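Side-chain contacts in S-adenosylmethionine dependent methyltransferase (Mesorhizobium loti, PDB 3BKW), which probably transfers a methyl group from S-adenosylmethionine to an acceptor substrate: residues Ala29-Ala34 against Pro234-Val239; Thr144-Tyr149 against Val211-Pro216; Leu173-Arg178 against Val194-Asn199. All coordinates share one frame; numbering follows the deposited sequence.

Contact 1 of 3, residues Ala29-Ala34 against Pro234-Val239; sequences AAEWPA and PMFLLV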
loop_
_atom_site.group_PDB
_atom_site.type_symbol
_atom_site.label_atom_id
_atom_site.label_comp_id
_atom_site.label_asym_id
_atom_site.label_seq_id
_atom_site.Cartn_x
_atom_site.Cartn_y
_atom_site.Cartn_z
ATOM N N ALA A 29 -22.147 8.029 -2.152
ATOM C CA ALA A 29 -20.764 7.745 -1.713
ATOM C C ALA A 29 -19.823 7.783 -2.906
ATOM O O ALA A 29 -19.900 6.922 -3.784
ATOM C CB ALA A 29 -20.677 6.394 -1.020
ATOM N N ALA A 30 -18.923 8.771 -2.914
ATOM C CA ALA A 30 -17.949 8.974 -3.993
ATOM C C ALA A 30 -17.092 7.758 -4.255
ATOM O O ALA A 30 -16.761 7.478 -5.408
ATOM C CB ALA A 30 -17.033 10.168 -3.677
ATOM N N GLU A 31 -16.730 7.059 -3.174
ATOM C CA GLU A 31 -15.897 5.861 -3.253
ATOM C C GLU A 31 -16.626 4.549 -3.575
ATOM O O GLU A 31 -15.956 3.530 -3.768
ATOM C CB GLU A 31 -15.049 5.672 -1.977
ATOM C CG GLU A 31 -15.704 5.070 -0.729
ATOM C CD GLU A 31 -16.759 5.934 -0.031
ATOM O OE1 GLU A 31 -17.048 7.080 -0.465
ATOM O OE2 GLU A 31 -17.302 5.436 0.984
ATOM N N TRP A 32 -17.958 4.567 -3.632
ATOM C CA TRP A 32 -18.720 3.345 -3.931
ATOM C C TRP A 32 -18.388 2.715 -5.288
ATOM O O TRP A 32 -18.116 1.521 -5.323
ATOM C CB TRP A 32 -20.229 3.515 -3.713
ATOM C CG TRP A 32 -21.062 2.442 -4.343
ATOM C CD1 TRP A 32 -21.925 2.602 -5.358
ATOM C CD2 TRP A 32 -21.065 1.044 -4.017
ATOM N NE1 TRP A 32 -22.490 1.409 -5.687
ATOM C CE2 TRP A 32 -21.975 0.426 -4.895
ATOM C CE3 TRP A 32 -20.372 0.253 -3.088
ATOM C CZ2 TRP A 32 -22.256 -0.943 -4.853
ATOM C CZ3 TRP A 32 -20.636 -1.138 -3.048
ATOM C CH2 TRP A 32 -21.567 -1.717 -3.939
ATOM N N PRO A 33 -18.428 3.484 -6.395
ATOM C CA PRO A 33 -18.075 2.866 -7.682
ATOM C C PRO A 33 -16.715 2.161 -7.740
ATOM O O PRO A 33 -16.617 1.072 -8.313
ATOM C CB PRO A 33 -18.139 4.040 -8.651
ATOM C CG PRO A 33 -19.125 4.970 -8.026
ATOM C CD PRO A 33 -18.861 4.881 -6.573
ATOM N N ALA A 34 -15.697 2.767 -7.132
ATOM C CA ALA A 34 -14.354 2.173 -7.041
ATOM C C ALA A 34 -14.348 0.892 -6.225
ATOM O O ALA A 34 -13.726 -0.090 -6.628
ATOM C CB ALA A 34 -13.388 3.159 -6.428
ATOM N N PRO A 234 -5.730 11.494 -0.271
ATOM C CA PRO A 234 -6.794 10.507 -0.207
ATOM C C PRO A 234 -7.489 10.472 1.149
ATOM O O PRO A 234 -6.820 10.491 2.189
ATOM C CB PRO A 234 -6.056 9.192 -0.446
ATOM C CG PRO A 234 -4.716 9.402 0.108
ATOM C CD PRO A 234 -4.409 10.871 -0.075
HETATM N N MSE A 235 -8.817 10.423 1.137
HETATM C CA MSE A 235 -9.585 10.230 2.352
HETATM C C MSE A 235 -9.686 8.742 2.693
HETATM O O MSE A 235 -9.775 8.395 3.881
HETATM C CB MSE A 235 -10.997 10.792 2.226
HETATM C CG MSE A 235 -11.761 10.784 3.516
HETATM SE SE MSE A 235 -13.399 11.784 3.370
HETATM C CE MSE A 235 -12.652 13.507 3.007
ATOM N N PHE A 236 -9.696 7.882 1.665
ATOM C CA PHE A 236 -9.955 6.452 1.857
ATOM C C PHE A 236 -8.940 5.517 1.256
ATOM O O PHE A 236 -8.335 5.811 0.228
ATOM C CB PHE A 236 -11.319 6.081 1.249
ATOM C CG PHE A 236 -12.451 6.944 1.711
ATOM C CD1 PHE A 236 -12.787 6.953 3.056
ATOM C CD2 PHE A 236 -13.195 7.704 0.814
ATOM C CE1 PHE A 236 -13.852 7.740 3.520
ATOM C CE2 PHE A 236 -14.257 8.491 1.267
ATOM C CZ PHE A 236 -14.573 8.506 2.627
ATOM N N LEU A 237 -8.768 4.389 1.938
ATOM C CA LEU A 237 -7.990 3.249 1.475
ATOM C C LEU A 237 -8.998 2.138 1.172
ATOM O O LEU A 237 -9.824 1.807 2.040
ATOM C CB LEU A 237 -7.005 2.770 2.544
ATOM C CG LEU A 237 -6.123 1.570 2.160
ATOM C CD1 LEU A 237 -5.153 1.937 1.005
ATOM C CD2 LEU A 237 -5.345 1.011 3.361
ATOM N N LEU A 238 -8.916 1.585 -0.029
ATOM C CA LEU A 238 -9.784 0.496 -0.486
ATOM C C LEU A 238 -8.900 -0.735 -0.680
ATOM O O LEU A 238 -7.867 -0.660 -1.372
ATOM C CB LEU A 238 -10.488 0.872 -1.779
ATOM C CG LEU A 238 -11.120 2.262 -1.849
ATOM C CD1 LEU A 238 -11.803 2.441 -3.232
ATOM C CD2 LEU A 238 -12.109 2.564 -0.757
ATOM N N VAL A 239 -9.275 -1.862 -0.083
ATOM C CA VAL A 239 -8.489 -3.095 -0.220
ATOM C C VAL A 239 -9.373 -4.310 -0.523
ATOM O O VAL A 239 -10.468 -4.431 0.040
ATOM C CB VAL A 239 -7.698 -3.433 1.091
ATOM C CG1 VAL A 239 -6.836 -4.694 0.911
ATOM C CG2 VAL A 239 -6.824 -2.274 1.559
#
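With chi1 at 80°, E31 carries CG between its backbone N and carbonyl carbon, and a second bend at chi2 (-69°) brings the carboxylate alongside F236, whose ring is brought up from the strand with CG beside the backbone N (chi1 -52°). The two side chains cross at about a right angle. E31 CB lies 3.9 Å from F236 CD2, and farther out E31 OE1 comes to 3.6 Å from F236 CE2, approaching the ring obliquely. OE2 of E31 lies 4.3 Å above the plane of the F236 ring, displaced toward the rim; the opposite face carries CG of selenomethionine M235, likewise near the rim, so the phenyl is flanked by a carboxylate and an aliphatic chain. The second half of the contact is purely apolar: A34 CB meets L238 CD1 at 3.6 Å, while the other methyl of this leucine, CD2, lies 4.4 Å from E31 CG. L238 thus reaches both the turn, at E31, and the helix, at A34, with L35 and M38 of helix 32-38 adding to its packing. An alanine in place of E31 would probably uncover part of one F236 face and open a gap beside L238 CD2, leaving the phenyl freer to turn. E31 is presented by a type I beta turn from A29 to W32, closed by W32 N to A29 O at 3.1 Å; Q220 hydrogen-bonds A30 O, and L115 touches both E31 and F236. The contact lays helix 32-38 and the turn before it against strand 236-242, the antiparallel strand inserted between 138-145 and 207-213, which gives the sheet the 3-2-1-4-5-7-6 order of the Rossmann-like class I methyltransferase fold.

Contact 2 of 3, residues Thr144-Tyr149 against Val211-Pro216; sequences TEHPIY and VEEFCP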
loop_
_atom_site.group_PDB
_atom_site.type_symbol
_atom_site.label_atom_id
_atom_site.label_comp_id
_atom_site.label_asym_id
_atom_site.label_seq_id
_atom_site.Cartn_x
_atom_site.Cartn_y
_atom_site.Cartn_z
ATOM N N THR A 144 -11.566 1.891 4.430
ATOM C CA THR A 144 -11.247 2.546 5.690
ATOM C C THR A 144 -10.736 3.952 5.391
ATOM O O THR A 144 -10.367 4.261 4.270
ATOM C CB THR A 144 -10.143 1.777 6.509
ATOM O OG1 THR A 144 -8.993 1.526 5.672
ATOM C CG2 THR A 144 -10.669 0.432 7.047
ATOM N N GLU A 145 -10.711 4.800 6.405
ATOM C CA GLU A 145 -10.039 6.080 6.291
ATOM C C GLU A 145 -8.567 5.804 6.031
ATOM O O GLU A 145 -7.964 4.908 6.620
ATOM C CB GLU A 145 -10.172 6.926 7.554
ATOM C CG GLU A 145 -11.531 7.574 7.675
ATOM C CD GLU A 145 -11.724 8.429 8.896
ATOM O OE1 GLU A 145 -10.735 8.818 9.530
ATOM O OE2 GLU A 145 -12.890 8.699 9.203
ATOM N N HIS A 146 -8.011 6.560 5.103
ATOM C CA HIS A 146 -6.605 6.406 4.695
ATOM C C HIS A 146 -5.695 6.939 5.812
ATOM O O HIS A 146 -6.062 7.908 6.481
ATOM C CB HIS A 146 -6.379 7.223 3.416
ATOM C CG HIS A 146 -5.110 6.902 2.699
ATOM N ND1 HIS A 146 -3.874 7.330 3.131
ATOM C CD2 HIS A 146 -4.895 6.232 1.543
ATOM C CE1 HIS A 146 -2.947 6.909 2.290
ATOM N NE2 HIS A 146 -3.539 6.241 1.316
ATOM N N PRO A 147 -4.529 6.281 6.050
ATOM C CA PRO A 147 -3.637 6.846 7.072
ATOM C C PRO A 147 -3.158 8.306 6.849
ATOM O O PRO A 147 -2.877 9.011 7.811
ATOM C CB PRO A 147 -2.485 5.815 7.134
ATOM C CG PRO A 147 -2.560 5.088 5.865
ATOM C CD PRO A 147 -3.992 5.026 5.492
ATOM N N ILE A 148 -3.072 8.773 5.599
ATOM C CA ILE A 148 -2.761 10.188 5.331
ATOM C C ILE A 148 -3.825 11.088 5.975
ATOM O O ILE A 148 -3.508 12.113 6.553
ATOM C CB ILE A 148 -2.668 10.486 3.827
ATOM C CG1 ILE A 148 -1.352 9.924 3.289
ATOM C CG2 ILE A 148 -2.754 12.022 3.561
ATOM C CD1 ILE A 148 -1.240 9.932 1.796
ATOM N N TYR A 149 -5.086 10.679 5.856
ATOM C CA TYR A 149 -6.204 11.387 6.434
ATOM C C TYR A 149 -6.247 11.260 7.964
ATOM O O TYR A 149 -6.556 12.245 8.656
ATOM C CB TYR A 149 -7.506 10.887 5.788
ATOM C CG TYR A 149 -8.740 11.618 6.239
ATOM C CD1 TYR A 149 -9.110 12.838 5.669
ATOM C CD2 TYR A 149 -9.557 11.079 7.231
ATOM C CE1 TYR A 149 -10.266 13.519 6.100
ATOM C CE2 TYR A 149 -10.699 11.751 7.679
ATOM C CZ TYR A 149 -11.060 12.962 7.093
ATOM O OH TYR A 149 -12.184 13.630 7.538
ATOM N N VAL A 211 -5.274 -2.838 -4.195
ATOM C CA VAL A 211 -5.147 -1.764 -3.219
ATOM C C VAL A 211 -5.366 -0.438 -3.958
ATOM O O VAL A 211 -4.693 -0.166 -4.945
ATOM C CB VAL A 211 -3.760 -1.773 -2.546
ATOM C CG1 VAL A 211 -3.636 -0.623 -1.523
ATOM C CG2 VAL A 211 -3.491 -3.107 -1.867
ATOM N N GLU A 212 -6.284 0.378 -3.467
ATOM C CA GLU A 212 -6.586 1.635 -4.127
ATOM C C GLU A 212 -6.718 2.745 -3.110
ATOM O O GLU A 212 -7.452 2.626 -2.122
ATOM C CB GLU A 212 -7.842 1.438 -4.944
ATOM C CG GLU A 212 -8.173 2.521 -5.901
ATOM C CD GLU A 212 -9.214 2.086 -6.927
ATOM O OE1 GLU A 212 -9.123 0.962 -7.496
ATOM O OE2 GLU A 212 -10.107 2.893 -7.209
ATOM N N GLU A 213 -5.945 3.808 -3.335
ATOM C CA GLU A 213 -6.020 5.023 -2.516
ATOM C C GLU A 213 -6.960 5.837 -3.368
ATOM O O GLU A 213 -6.584 6.322 -4.444
ATOM C CB GLU A 213 -4.633 5.612 -2.309
ATOM C CG GLU A 213 -3.704 4.568 -1.716
ATOM C CD GLU A 213 -2.281 5.005 -1.662
ATOM O OE1 GLU A 213 -1.937 5.793 -0.771
ATOM O OE2 GLU A 213 -1.490 4.524 -2.484
ATOM N N PHE A 214 -8.203 5.954 -2.886
ATOM C CA PHE A 214 -9.301 6.459 -3.690
ATOM C C PHE A 214 -9.019 7.815 -4.297
ATOM O O PHE A 214 -8.468 8.685 -3.640
ATOM C CB PHE A 214 -10.654 6.420 -2.952
ATOM C CG PHE A 214 -11.748 7.192 -3.661
ATOM C CD1 PHE A 214 -12.244 6.724 -4.864
ATOM C CD2 PHE A 214 -12.232 8.392 -3.152
ATOM C CE1 PHE A 214 -13.234 7.436 -5.560
ATOM C CE2 PHE A 214 -13.233 9.111 -3.841
ATOM C CZ PHE A 214 -13.722 8.624 -5.043
ATOM N N CYS A 215 -9.341 7.926 -5.584
ATOM C CA CYS A 215 -9.252 9.162 -6.334
ATOM C C CYS A 215 -10.508 9.277 -7.185
ATOM O O CYS A 215 -10.788 8.376 -8.006
ATOM C CB CYS A 215 -8.026 9.159 -7.238
ATOM S SG CYS A 215 -7.861 10.703 -8.159
ATOM N N PRO A 216 -11.266 10.384 -7.027
ATOM C CA PRO A 216 -12.440 10.532 -7.872
ATOM C C PRO A 216 -12.028 10.728 -9.340
ATOM O O PRO A 216 -10.945 11.271 -9.627
ATOM C CB PRO A 216 -13.106 11.784 -7.312
ATOM C CG PRO A 216 -12.017 12.560 -6.777
ATOM C CD PRO A 216 -11.087 11.566 -6.160
#
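H146 and E213 are joined by a His-carboxylate hydrogen bond: H146 NE2 donates to E213 OE1 at 2.7 Å, with an N-H...O angle of 153°. The oxygen receives it on its anti lone pair, the side away from OE2, and ring and carboxylate are nearly coplanar, so the two flat groups meet edge to edge. OE1 also bonds Y172 OH of the second subunit, its stronger polar partner, and OE2 takes the backbone N of G195 of the second subunit. That amide belongs to the start of a helix, an end whose dipole would probably help to stabilise a carboxylate.

A capping bond uses the other imidazole nitrogen. H146 is the N-cap of helix 147-150, and its ND1 accepts from I148 N at 3.0 Å, almost in the ring plane and nearly straight at 163°. With CG anti to the backbone N (chi1 -166°), the ring can face its own helix with ND1 and E213 with NE2; gripped at both nitrogens, it is fixed in rotation.

In the class I methyltransferase sheet, H146 and E213 stand at the ends of strands 138-145 and 207-213, which run parallel to each other on the two sides of strand 236-242. The bond spans that middle strand; E212 makes backbone hydrogen bonds with L238 of that strand, and H146 with M235 just before it.

Van der Waals contact completes the pairing. E213 CG lies at the imidazole edge, 3.5 Å from H146 NE2, and E213 CB is 3.9 Å from H146 CD2. L237 packs on E213, and P234 touches the histidine.

Contact 3 of 3, residues Leu173-Arg178 against Val194-Asn199; sequences LVEGPR and VGTTLN. With EDO (1,2-ethanediol), chain G; EDO (1,2-ethanediol), chain C.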
loop_
_atom_site.group_PDB
_atom_site.type_symbol
_atom_site.label_atom_id
_atom_site.label_comp_id
_atom_site.label_asym_id
_atom_site.label_seq_id
_atom_site.Cartn_x
_atom_site.Cartn_y
_atom_site.Cartn_z
ATOM N N LEU A 173 3.971 7.734 11.031
ATOM C CA LEU A 173 4.536 6.447 11.458
ATOM C C LEU A 173 4.293 6.109 12.927
ATOM O O LEU A 173 4.755 5.047 13.401
ATOM C CB LEU A 173 6.025 6.362 11.111
ATOM C CG LEU A 173 6.457 6.344 9.637
ATOM C CD1 LEU A 173 5.732 5.231 8.863
ATOM C CD2 LEU A 173 6.304 7.676 8.921
ATOM N N VAL A 174 3.566 6.977 13.646
ATOM C CA VAL A 174 3.246 6.741 15.054
ATOM C C VAL A 174 1.829 6.195 15.056
ATOM O O VAL A 174 0.869 6.943 14.921
ATOM C CB VAL A 174 3.349 8.012 15.911
ATOM C CG1 VAL A 174 3.090 7.671 17.376
ATOM C CG2 VAL A 174 4.701 8.645 15.731
ATOM N N GLU A 175 1.698 4.883 15.217
ATOM C CA GLU A 175 0.401 4.221 15.156
ATOM C C GLU A 175 -0.274 4.236 16.496
ATOM O O GLU A 175 0.392 4.316 17.536
ATOM C CB GLU A 175 0.558 2.810 14.613
ATOM C CG GLU A 175 1.011 2.802 13.161
ATOM C CD GLU A 175 1.200 1.417 12.589
ATOM O OE1 GLU A 175 1.603 0.482 13.333
ATOM O OE2 GLU A 175 0.955 1.263 11.385
ATOM N N GLY A 176 -1.602 4.162 16.468
ATOM C CA GLY A 176 -2.401 4.164 17.675
ATOM C C GLY A 176 -3.700 4.922 17.533
ATOM O O GLY A 176 -4.026 5.432 16.462
ATOM N N PRO A 177 -4.451 5.013 18.643
ATOM C CA PRO A 177 -5.712 5.722 18.648
ATOM C C PRO A 177 -5.577 7.207 18.334
ATOM O O PRO A 177 -4.616 7.841 18.776
ATOM C CB PRO A 177 -6.209 5.570 20.095
ATOM C CG PRO A 177 -5.430 4.534 20.694
ATOM C CD PRO A 177 -4.154 4.423 19.965
ATOM N N ARG A 178 -6.529 7.724 17.562
ATOM C CA ARG A 178 -6.633 9.141 17.264
ATOM C C ARG A 178 -7.994 9.598 17.768
ATOM O O ARG A 178 -9.018 8.952 17.500
ATOM C CB ARG A 178 -6.520 9.395 15.771
ATOM C CG ARG A 178 -5.154 9.079 15.172
ATOM C CD ARG A 178 -4.103 10.013 15.696
ATOM N NE ARG A 178 -2.890 10.028 14.882
ATOM C CZ ARG A 178 -1.861 9.184 14.974
ATOM N NH1 ARG A 178 -1.875 8.142 15.809
ATOM N NH2 ARG A 178 -0.814 9.368 14.170
ATOM N N VAL A 194 -0.579 1.969 5.709
ATOM C CA VAL A 194 -0.994 1.030 4.645
ATOM C C VAL A 194 -0.226 -0.297 4.810
ATOM O O VAL A 194 -0.813 -1.371 4.747
ATOM C CB VAL A 194 -0.764 1.595 3.210
ATOM C CG1 VAL A 194 -1.209 0.580 2.138
ATOM C CG2 VAL A 194 -1.492 2.936 3.002
ATOM N N GLY A 195 1.087 -0.222 5.027
ATOM C CA GLY A 195 1.898 -1.437 5.225
ATOM C C GLY A 195 1.423 -2.284 6.388
ATOM O O GLY A 195 1.314 -3.495 6.260
ATOM N N THR A 196 1.117 -1.645 7.511
ATOM C CA THR A 196 0.620 -2.376 8.685
ATOM C C THR A 196 -0.668 -3.134 8.352
ATOM O O THR A 196 -0.815 -4.296 8.680
ATOM C CB THR A 196 0.404 -1.428 9.858
ATOM O OG1 THR A 196 1.683 -0.926 10.289
ATOM C CG2 THR A 196 -0.308 -2.134 11.034
ATOM N N THR A 197 -1.609 -2.464 7.699
ATOM C CA THR A 197 -2.871 -3.095 7.309
ATOM C C THR A 197 -2.655 -4.277 6.383
ATOM O O THR A 197 -3.223 -5.345 6.581
ATOM C CB THR A 197 -3.789 -2.052 6.636
ATOM O OG1 THR A 197 -4.095 -1.048 7.600
ATOM C CG2 THR A 197 -5.085 -2.652 6.042
ATOM N N LEU A 198 -1.836 -4.074 5.352
ATOM C CA LEU A 198 -1.580 -5.136 4.380
ATOM C C LEU A 198 -0.809 -6.304 4.978
ATOM O O LEU A 198 -1.136 -7.473 4.728
ATOM C CB LEU A 198 -0.865 -4.594 3.151
ATOM C CG LEU A 198 -1.623 -3.506 2.368
ATOM C CD1 LEU A 198 -0.759 -3.034 1.191
ATOM C CD2 LEU A 198 -2.996 -3.937 1.912
ATOM N N ASN A 199 0.203 -5.999 5.786
ATOM C CA ASN A 199 0.981 -7.057 6.451
ATOM C C ASN A 199 0.114 -7.897 7.392
ATOM O O ASN A 199 0.263 -9.108 7.456
ATOM C CB ASN A 199 2.141 -6.453 7.221
ATOM C CG ASN A 199 3.206 -5.858 6.321
ATOM O OD1 ASN A 199 3.275 -6.159 5.123
ATOM N ND2 ASN A 199 4.075 -5.042 6.912
HETATM C C1 EDO G . 3.698 -10.830 7.664
HETATM O O1 EDO G . 2.456 -10.635 6.985
HETATM C C2 EDO G . 4.624 -9.657 7.371
HETATM O O2 EDO G . 4.688 -9.468 5.963
HETATM C C1 EDO C . -7.119 -0.131 8.897
HETATM O O1 EDO C . -6.089 -1.014 9.390
HETATM C C2 EDO C . -6.861 1.331 9.297
HETATM O O2 EDO C . -7.234 1.594 10.649
#
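E175 and T196 reach toward each other from opposite directions and meet in one short hydrogen bond, T196 OG1 donating to E175 OE2 at 2.6 Å on the syn lone pair, the side of the other carboxylate oxygen. The threonine carbons press in behind the hydroxyl: T196 CB is 3.1 Å from E175 OE2, and T196 CG2 lies 4.0 Å from E175 OE1. T196 turns OG1 to the side of its backbone N (chi1 -67°), facing the glutamate, which spans the distance with a chain extended beyond CG.

T193, just before the helix, serves both partners: its N donates to E175 OE2, and its hydroxyl bonds T196 OG1. On the glutamate's side, R178 holds the residue before E175, gripping V174 O end-on through NH1 (3.1 Å) and NH2 (3.0 Å), both bonds lying in the guanidinium plane; R178 NE holds A151 O. Farther along the helix, ethanediol molecules, probably from the crystallisation liquor, bond to T197 OG1 and to the carbonyl O of N199.

Backbone bonds from G176 to H191 and from R178 to K189 make 176-178 and 189-191 a two-stranded antiparallel ribbon. The contact ties the loop leading into this ribbon to the first turn of helix 194-203, within the connection between the fifth and sixth strands (138-145 and 207-213) of a class I methyltransferase fold.

Contacts 1 and 2 lie on opposite faces of the main sheet, their centres about 6 Å apart. L238 N to E212 O (2.8 Å) joins strands 236-242 and 207-213; M235 O to H146 N (2.8 Å) joins residues flanking strands 236-242 and 138-145. Contact 3 is more peripheral, centred about 13 Å from contact 2 and 18 Å from contact 1. Helix 194-203 links it inward: V194 N lies 3.7 Å from P147 CG, and L198 CD2 is 4.0 Å from V239 CG1. Along the chain the three are nested, 3 inside 2 inside 1. Contacts 2 and 3 both face the second subunit, and N199 of one chain hydrogen-bonds V211 of the other.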